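Local structure of myosin-I heavy chain (Dictyostelium discoideum, 5EJR) at residues 146-151 against 175-180; 123-128 against 167-172; 427-430 against 435-438. The protein is an actin-based class VII myosin motor with ATPase activity that takes part in early phagocytosis and adhesion, represented here by its tail MyTH4-FERM module MF2. One frame throughout, in Å; residues are numbered along the deposited sequence.

Contact 1: 146-151 against 175-180; sequences QPFMEQ and EKLESH
Met149 and Leu177 carry most of the apolar contact. Their side chains slide past each other in opposite directions. The thioether does much of the touching: Met149 SD lies 3.8 Å from Leu177 CB. One atom nearer the backbone, Met149 CG is 3.9 Å from both Leu177 CB and Leu177 CD1, so the leucine meets it with its beta carbon and one methyl. Met149 holds its CG beside its own backbone N, anti to the carbonyl carbon (chi1 -83°), and the chain then runs across to the other helix before bending at chi3.

Phe148 meets the same leucine with its ring edge. Its CD1 is 4.0 Å from Leu177 CD1, which sits near the ring plane, and the two side chains cross at about a right angle. The Phe148 ring also makes an edge-to-face pair with Tyr108.

This packing joins helices 142-159 and 164-178 in the helical MyTH4 domain. It lies near the C-terminal end of helix 164-178, where Leu177 also touches Ser135 of helix 121-137. Phe148, Met149 and Leu177 are all buried between these helices.

The polar groups stay at the margin. Glu178 is exposed, and it brings only its aliphatic part to the contact, with CG 4.0 Å from Met149 SD. No hydrogen bond links the two segments.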
loop_
_atom_site.group_PDB
_atom_site.type_symbol
_atom_site.label_atom_id
_atom_site.label_comp_id
_atom_site.label_asym_id
_atom_site.label_seq_id
_atom_site.Cartn_x
_atom_site.Cartn_y
_atom_site.Cartn_z
ATOM N N GLN A 146 13.154 -29.101 -3.765
ATOM C CA GLN A 146 12.930 -30.161 -4.756
ATOM C C GLN A 146 12.023 -31.302 -4.233
ATOM O O GLN A 146 10.997 -31.538 -4.877
ATOM C CB GLN A 146 14.245 -30.699 -5.347
ATOM C CG GLN A 146 14.146 -31.019 -6.837
ATOM C CD GLN A 146 13.989 -29.781 -7.699
ATOM O OE1 GLN A 146 14.897 -28.947 -7.816
ATOM N NE2 GLN A 146 12.828 -29.642 -8.324
ATOM N N PRO A 147 12.305 -31.972 -3.075
ATOM C CA PRO A 147 11.381 -33.017 -2.588
ATOM C C PRO A 147 9.918 -32.570 -2.439
ATOM O O PRO A 147 9.025 -33.332 -2.827
ATOM C CB PRO A 147 11.986 -33.425 -1.236
ATOM C CG PRO A 147 13.422 -33.095 -1.348
ATOM C CD PRO A 147 13.470 -31.840 -2.167
ATOM N N PHE A 148 9.676 -31.339 -1.919
ATOM C CA PHE A 148 8.327 -30.781 -1.725
ATOM C C PHE A 148 7.612 -30.556 -3.063
ATOM O O PHE A 148 6.398 -30.792 -3.154
ATOM C CB PHE A 148 8.363 -29.478 -0.897
ATOM C CG PHE A 148 7.014 -28.941 -0.461
ATOM C CD1 PHE A 148 6.306 -28.045 -1.262
ATOM C CD2 PHE A 148 6.476 -29.284 0.771
ATOM C CE1 PHE A 148 5.067 -27.533 -0.851
ATOM C CE2 PHE A 148 5.229 -28.783 1.173
ATOM C CZ PHE A 148 4.540 -27.898 0.365
ATOM N N MET A 149 8.362 -30.082 -4.087
ATOM C CA MET A 149 7.834 -29.828 -5.430
ATOM C C MET A 149 7.420 -31.142 -6.089
ATOM O O MET A 149 6.295 -31.240 -6.602
ATOM C CB MET A 149 8.845 -29.064 -6.299
ATOM C CG MET A 149 8.816 -27.572 -6.060
ATOM S SD MET A 149 9.572 -26.645 -7.415
ATOM C CE MET A 149 11.268 -26.854 -7.045
ATOM N N GLU A 150 8.308 -32.166 -6.012
ATOM C CA GLU A 150 8.068 -33.522 -6.531
ATOM C C GLU A 150 6.808 -34.142 -5.928
ATOM O O GLU A 150 6.066 -34.823 -6.628
ATOM C CB GLU A 150 9.289 -34.438 -6.300
ATOM C CG GLU A 150 10.522 -34.065 -7.117
ATOM C CD GLU A 150 10.371 -34.000 -8.630
ATOM O OE1 GLU A 150 9.594 -34.801 -9.199
ATOM O OE2 GLU A 150 11.061 -33.157 -9.248
ATOM N N GLN A 151 6.547 -33.859 -4.644
ATOM C CA GLN A 151 5.354 -34.302 -3.934
ATOM C C GLN A 151 4.118 -33.610 -4.513
ATOM O O GLN A 151 3.136 -34.289 -4.790
ATOM C CB GLN A 151 5.486 -34.035 -2.427
ATOM C CG GLN A 151 4.342 -34.622 -1.586
ATOM C CD GLN A 151 4.392 -36.124 -1.345
ATOM O OE1 GLN A 151 5.314 -36.839 -1.766
ATOM N NE2 GLN A 151 3.397 -36.634 -0.628
ATOM N N GLU A 175 4.471 -23.596 -10.028
ATOM C CA GLU A 175 4.992 -22.472 -10.826
ATOM C C GLU A 175 5.677 -21.451 -9.910
ATOM O O GLU A 175 6.796 -21.023 -10.196
ATOM C CB GLU A 175 3.859 -21.789 -11.624
ATOM C CG GLU A 175 4.313 -20.593 -12.462
ATOM C CD GLU A 175 3.310 -19.470 -12.678
ATOM O OE1 GLU A 175 2.089 -19.745 -12.736
ATOM O OE2 GLU A 175 3.756 -18.309 -12.828
ATOM N N LYS A 176 5.008 -21.088 -8.805
ATOM C CA LYS A 176 5.506 -20.116 -7.834
ATOM C C LYS A 176 6.738 -20.598 -7.058
ATOM O O LYS A 176 7.518 -19.755 -6.627
ATOM C CB LYS A 176 4.395 -19.641 -6.884
ATOM C CG LYS A 176 3.248 -18.871 -7.544
ATOM C CD LYS A 176 3.728 -17.657 -8.358
ATOM C CE LYS A 176 2.616 -16.989 -9.123
ATOM N NZ LYS A 176 3.086 -16.508 -10.448
ATOM N N LEU A 177 6.928 -21.921 -6.878
ATOM C CA LEU A 177 8.112 -22.447 -6.183
ATOM C C LEU A 177 9.264 -22.531 -7.172
ATOM O O LEU A 177 10.421 -22.379 -6.790
ATOM C CB LEU A 177 7.843 -23.820 -5.537
ATOM C CG LEU A 177 6.834 -23.847 -4.378
ATOM C CD1 LEU A 177 6.296 -25.236 -4.173
ATOM C CD2 LEU A 177 7.451 -23.330 -3.069
ATOM N N GLU A 178 8.941 -22.756 -8.462
ATOM C CA GLU A 178 9.917 -22.782 -9.553
ATOM C C GLU A 178 10.493 -21.365 -9.787
ATOM O O GLU A 178 11.635 -21.230 -10.224
ATOM C CB GLU A 178 9.248 -23.287 -10.841
ATOM C CG GLU A 178 9.252 -24.802 -10.975
ATOM C CD GLU A 178 8.387 -25.403 -12.072
ATOM O OE1 GLU A 178 7.673 -24.648 -12.773
ATOM O OE2 GLU A 178 8.411 -26.647 -12.211
ATOM N N SER A 179 9.698 -20.322 -9.475
ATOM C CA SER A 179 10.056 -18.909 -9.643
ATOM C C SER A 179 11.216 -18.437 -8.734
ATOM O O SER A 179 11.910 -17.480 -9.086
ATOM C CB SER A 179 8.829 -18.031 -9.434
ATOM O OG SER A 179 8.615 -17.744 -8.062
ATOM N N HIS A 180 11.404 -19.096 -7.568
ATOM C CA HIS A 180 12.459 -18.771 -6.603
ATOM C C HIS A 180 13.879 -19.003 -7.156
ATOM O O HIS A 180 14.075 -19.940 -7.935
ATOM C CB HIS A 180 12.242 -19.507 -5.278
ATOM C CG HIS A 180 11.074 -18.989 -4.508
ATOM N ND1 HIS A 180 11.185 -17.879 -3.703
ATOM C CD2 HIS A 180 9.808 -19.460 -4.433
ATOM C CE1 HIS A 180 9.985 -17.693 -3.182
ATOM N NE2 HIS A 180 9.124 -18.621 -3.589
#

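Contact 2: 123-128 against 167-172; sequences SAKKGF and ASLIAV
Ile170 lies over one face of the Phe128 ring. Its CG1 stands 3.8 Å from the ring centroid and 9° off the ring normal, so this is a CH-pi contact almost at the middle of the face. The isoleucine then continues across the ring toward its far end: Ile170 CD1 is 3.8 Å from Phe128 CZ. With CG1 placed beside the backbone N of Ile170 (chi1 -67°), the longer branch is the one that covers the aromatic face.

Leu169 comes at the base of the same phenylalanine. Its CD2 is 3.9 Å from Phe128 CB, and its CG is equally near that atom. Phe128 therefore meets Ile170 with its ring and Leu169 with its beta carbon.

The CD2 methyl of Leu169 also reaches back one turn along helix 121-137, 3.5 Å from Lys125 O and 3.7 Å from Lys125 CG. Lys125 is extended as far as CE, and its last bend leaves NZ 4.1 Å from Leu169 CD2. Its aliphatic chain crosses that of Leu169 at a slant.

Segments 123-128 and 167-172, on helices 121-137 and 164-178 of the MyTH4 domain, have axes 21° apart in the same sense, 10.3 Å at closest approach. Leu152 of helix 142-159 packs on Phe128, and Phe200 of helix 194-205 packs on Leu169.

No hydrogen bond or salt bridge joins the segments. The contact rests on dispersion and on the CH-pi interaction, with Lys125 adding its CG methylene at the side. The Leu169 methyl against the Lys125 carbonyl oxygen is a van der Waals contact.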
loop_
_atom_site.group_PDB
_atom_site.type_symbol
_atom_site.label_atom_id
_atom_site.label_comp_id
_atom_site.label_asym_id
_atom_site.label_seq_id
_atom_site.Cartn_x
_atom_site.Cartn_y
_atom_site.Cartn_z
ATOM N N SER A 123 -11.755 -27.990 2.556
ATOM C CA SER A 123 -10.751 -27.717 3.577
ATOM C C SER A 123 -9.376 -27.975 2.945
ATOM O O SER A 123 -8.487 -27.136 3.087
ATOM C CB SER A 123 -10.980 -28.584 4.812
ATOM O OG SER A 123 -9.854 -28.603 5.671
ATOM N N ALA A 124 -9.220 -29.091 2.194
ATOM C CA ALA A 124 -7.973 -29.435 1.492
ATOM C C ALA A 124 -7.573 -28.387 0.442
ATOM O O ALA A 124 -6.380 -28.153 0.257
ATOM C CB ALA A 124 -8.092 -30.797 0.830
ATOM N N LYS A 125 -8.564 -27.789 -0.261
ATOM C CA LYS A 125 -8.354 -26.781 -1.308
ATOM C C LYS A 125 -7.743 -25.502 -0.683
ATOM O O LYS A 125 -6.812 -24.928 -1.256
ATOM C CB LYS A 125 -9.688 -26.493 -2.036
ATOM C CG LYS A 125 -9.614 -25.474 -3.167
ATOM C CD LYS A 125 -10.988 -25.230 -3.785
ATOM C CE LYS A 125 -10.967 -24.247 -4.937
ATOM N NZ LYS A 125 -10.248 -24.780 -6.130
ATOM N N LYS A 126 -8.256 -25.108 0.506
ATOM C CA LYS A 126 -7.823 -23.979 1.331
ATOM C C LYS A 126 -6.384 -24.201 1.809
ATOM O O LYS A 126 -5.614 -23.244 1.939
ATOM C CB LYS A 126 -8.770 -23.793 2.532
ATOM C CG LYS A 126 -10.050 -23.030 2.198
ATOM C CD LYS A 126 -11.061 -23.168 3.326
ATOM C CE LYS A 126 -12.330 -22.392 3.100
ATOM N NZ LYS A 126 -13.188 -22.397 4.321
ATOM N N GLY A 127 -6.039 -25.472 2.046
ATOM C CA GLY A 127 -4.699 -25.890 2.421
ATOM C C GLY A 127 -3.764 -25.621 1.271
ATOM O O GLY A 127 -2.676 -25.074 1.475
ATOM N N PHE A 128 -4.209 -25.928 0.033
ATOM C CA PHE A 128 -3.393 -25.605 -1.141
ATOM C C PHE A 128 -3.337 -24.086 -1.433
ATOM O O PHE A 128 -2.316 -23.611 -1.931
ATOM C CB PHE A 128 -3.820 -26.404 -2.379
ATOM C CG PHE A 128 -3.390 -27.853 -2.327
ATOM C CD1 PHE A 128 -2.045 -28.198 -2.330
ATOM C CD2 PHE A 128 -4.332 -28.874 -2.276
ATOM C CE1 PHE A 128 -1.649 -29.539 -2.262
ATOM C CE2 PHE A 128 -3.934 -30.214 -2.216
ATOM C CZ PHE A 128 -2.596 -30.538 -2.208
ATOM N N ALA A 167 -6.260 -29.286 -9.641
ATOM C CA ALA A 167 -4.976 -29.570 -10.293
ATOM C C ALA A 167 -4.321 -28.296 -10.805
ATOM O O ALA A 167 -3.097 -28.233 -10.854
ATOM C CB ALA A 167 -5.168 -30.547 -11.443
ATOM N N SER A 168 -5.128 -27.287 -11.205
ATOM C CA SER A 168 -4.612 -26.020 -11.710
ATOM C C SER A 168 -4.057 -25.193 -10.547
ATOM O O SER A 168 -3.067 -24.483 -10.719
ATOM C CB SER A 168 -5.679 -25.261 -12.500
ATOM O OG SER A 168 -6.662 -24.643 -11.685
ATOM N N LEU A 169 -4.675 -25.342 -9.360
ATOM C CA LEU A 169 -4.275 -24.711 -8.109
ATOM C C LEU A 169 -2.935 -25.282 -7.626
ATOM O O LEU A 169 -2.116 -24.521 -7.123
ATOM C CB LEU A 169 -5.381 -24.876 -7.050
ATOM C CG LEU A 169 -5.088 -24.499 -5.575
ATOM C CD1 LEU A 169 -4.539 -23.049 -5.424
ATOM C CD2 LEU A 169 -6.337 -24.635 -4.750
ATOM N N ILE A 170 -2.720 -26.605 -7.763
ATOM C CA ILE A 170 -1.462 -27.251 -7.376
ATOM C C ILE A 170 -0.397 -26.870 -8.402
ATOM O O ILE A 170 0.762 -26.633 -8.031
ATOM C CB ILE A 170 -1.601 -28.793 -7.214
ATOM C CG1 ILE A 170 -2.506 -29.157 -6.011
ATOM C CG2 ILE A 170 -0.219 -29.463 -7.084
ATOM C CD1 ILE A 170 -2.949 -30.728 -5.941
ATOM N N ALA A 171 -0.786 -26.808 -9.692
ATOM C CA ALA A 171 0.147 -26.414 -10.747
ATOM C C ALA A 171 0.639 -24.952 -10.564
ATOM O O ALA A 171 1.786 -24.672 -10.919
ATOM C CB ALA A 171 -0.487 -26.596 -12.116
ATOM N N VAL A 172 -0.203 -24.042 -10.001
ATOM C CA VAL A 172 0.228 -22.646 -9.773
ATOM C C VAL A 172 1.232 -22.613 -8.596
ATOM O O VAL A 172 2.241 -21.910 -8.696
ATOM C CB VAL A 172 -0.908 -21.573 -9.683
ATOM C CG1 VAL A 172 -1.777 -21.714 -8.437
ATOM C CG2 VAL A 172 -0.350 -20.154 -9.797
#

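Contact 3: 427-430 against 435-438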
loop_
_atom_site.group_PDB
_atom_site.type_symbol
_atom_site.label_atom_id
_atom_site.label_comp_id
_atom_site.label_asym_id
_atom_site.label_seq_id
_atom_site.Cartn_x
_atom_site.Cartn_y
_atom_site.Cartn_z
ATOM N N ILE A 427 5.856 15.008 11.201
ATOM C CA ILE A 427 7.069 14.650 11.950
ATOM C C ILE A 427 6.929 15.005 13.423
ATOM O O ILE A 427 6.191 15.933 13.766
ATOM C CB ILE A 427 8.399 15.208 11.357
ATOM C CG1 ILE A 427 8.403 16.753 11.293
ATOM C CG2 ILE A 427 8.746 14.568 10.013
ATOM C CD1 ILE A 427 9.384 17.347 12.160
ATOM N N GLN A 428 7.694 14.298 14.274
ATOM C CA GLN A 428 7.764 14.534 15.718
ATOM C C GLN A 428 9.138 15.116 16.036
ATOM O O GLN A 428 10.155 14.619 15.549
ATOM C CB GLN A 428 7.503 13.241 16.510
ATOM C CG GLN A 428 6.100 12.668 16.320
ATOM C CD GLN A 428 5.106 13.161 17.345
ATOM O OE1 GLN A 428 5.405 13.303 18.540
ATOM N NE2 GLN A 428 3.871 13.360 16.911
ATOM N N GLN A 429 9.152 16.194 16.817
ATOM C CA GLN A 429 10.336 16.954 17.204
ATOM C C GLN A 429 10.376 17.208 18.714
ATOM O O GLN A 429 9.327 17.295 19.352
ATOM C CB GLN A 429 10.275 18.324 16.518
ATOM C CG GLN A 429 11.133 18.465 15.279
ATOM C CD GLN A 429 11.247 19.920 14.893
ATOM O OE1 GLN A 429 10.289 20.707 15.013
ATOM N NE2 GLN A 429 12.447 20.322 14.483
ATOM N N LYS A 430 11.584 17.383 19.269
ATOM C CA LYS A 430 11.744 17.744 20.682
ATOM C C LYS A 430 11.757 19.281 20.779
ATOM O O LYS A 430 11.538 19.833 21.862
ATOM C CB LYS A 430 12.995 17.100 21.307
ATOM C CG LYS A 430 12.821 15.612 21.612
ATOM C CD LYS A 430 14.069 15.043 22.251
ATOM C CE LYS A 430 14.028 13.544 22.408
ATOM N NZ LYS A 430 15.316 13.016 22.937
ATOM N N LYS A 435 4.881 18.587 17.266
ATOM C CA LYS A 435 4.210 17.922 16.147
ATOM C C LYS A 435 4.298 18.926 14.972
ATOM O O LYS A 435 3.626 19.962 15.003
ATOM C CB LYS A 435 2.755 17.597 16.518
ATOM C CG LYS A 435 2.221 16.298 15.921
ATOM C CD LYS A 435 1.150 15.648 16.819
ATOM C CE LYS A 435 -0.272 16.090 16.532
ATOM N NZ LYS A 435 -0.817 15.506 15.273
ATOM N N ALA A 436 5.228 18.680 14.012
ATOM C CA ALA A 436 5.471 19.589 12.884
ATOM C C ALA A 436 5.285 18.929 11.497
ATOM O O ALA A 436 4.980 17.736 11.415
ATOM C CB ALA A 436 6.860 20.182 13.011
ATOM N N TRP A 437 5.457 19.721 10.411
ATOM C CA TRP A 437 5.359 19.240 9.032
ATOM C C TRP A 437 6.699 19.313 8.346
ATOM O O TRP A 437 7.290 20.393 8.270
ATOM C CB TRP A 437 4.379 20.085 8.203
ATOM C CG TRP A 437 2.925 19.889 8.496
ATOM C CD1 TRP A 437 2.340 18.812 9.094
ATOM C CD2 TRP A 437 1.860 20.778 8.136
ATOM N NE1 TRP A 437 0.978 18.980 9.142
ATOM C CE2 TRP A 437 0.653 20.178 8.557
ATOM C CE3 TRP A 437 1.810 22.041 7.516
ATOM C CZ2 TRP A 437 -0.594 20.798 8.384
ATOM C CZ3 TRP A 437 0.574 22.644 7.321
ATOM C CH2 TRP A 437 -0.610 22.031 7.760
ATOM N N LEU A 438 7.166 18.172 7.812
ATOM C CA LEU A 438 8.380 18.147 7.003
ATOM C C LEU A 438 7.867 18.479 5.610
ATOM O O LEU A 438 6.968 17.793 5.127
ATOM C CB LEU A 438 9.029 16.745 7.010
ATOM C CG LEU A 438 10.185 16.530 6.048
ATOM C CD1 LEU A 438 11.445 17.178 6.569
ATOM C CD2 LEU A 438 10.418 15.040 5.809
#
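A beta hairpin pairs strand 423-428 with strand 435-440 in the PTB-like C-terminal part of the FERM domain. Ile427 and Ala436 form an antiparallel hydrogen-bonded pair. Ile427 N donates to Ala436 O at 2.9 Å in a nearly straight bond (175°), and Ala436 N returns a bond to Ile427 O at 2.9 Å, more bent at 156°. The next pair, Gln428 with Lys435, is non-hydrogen-bonded.

Ile427 and Ala436 share one face of the sheet. Ile427 places CG1 between its backbone N and carbonyl carbon (chi1 60°), and CD1 ends 3.9 Å from Ala436 CB. Its other branch goes to Leu438, with Ile427 CG2 3.7 Å from Leu438 CB. These side chains also meet Ile447 of strand 444-448, the next strand of this antiparallel sheet, so the apolar face continues past the hairpin.

On the face of Gln428 and Lys435 both chains are exposed and lie side by side, pointing the same way. Gln428 bends at chi2, and its NE2 rests 3.5 Å from Lys435 CG, an amide against a methylene. Beyond the paired residues, Gln429 OE1 comes within 4.0 Å of the Ala436 CB methyl.

Overall arrangement
From the N terminus, helix 121-137 supplies the first half of contact 2 and helix 142-159 the first half of contact 1. Helix 164-178 then closes both: 167-172 returns to 123-128, and 175-180 returns to 146-151. The two loops cross, since their segments alternate along the chain. The centres of contacts 1 and 2 are about 14 Å apart, and together these contacts tie three successive helices of the MyTH4 domain. Contact 3 follows in series, after both loops are closed. It closes only a short hairpin turn in the FERM part. It lies on the opposite side of the chain's centre, its centre about 48 Å from that of contact 1, with no touch.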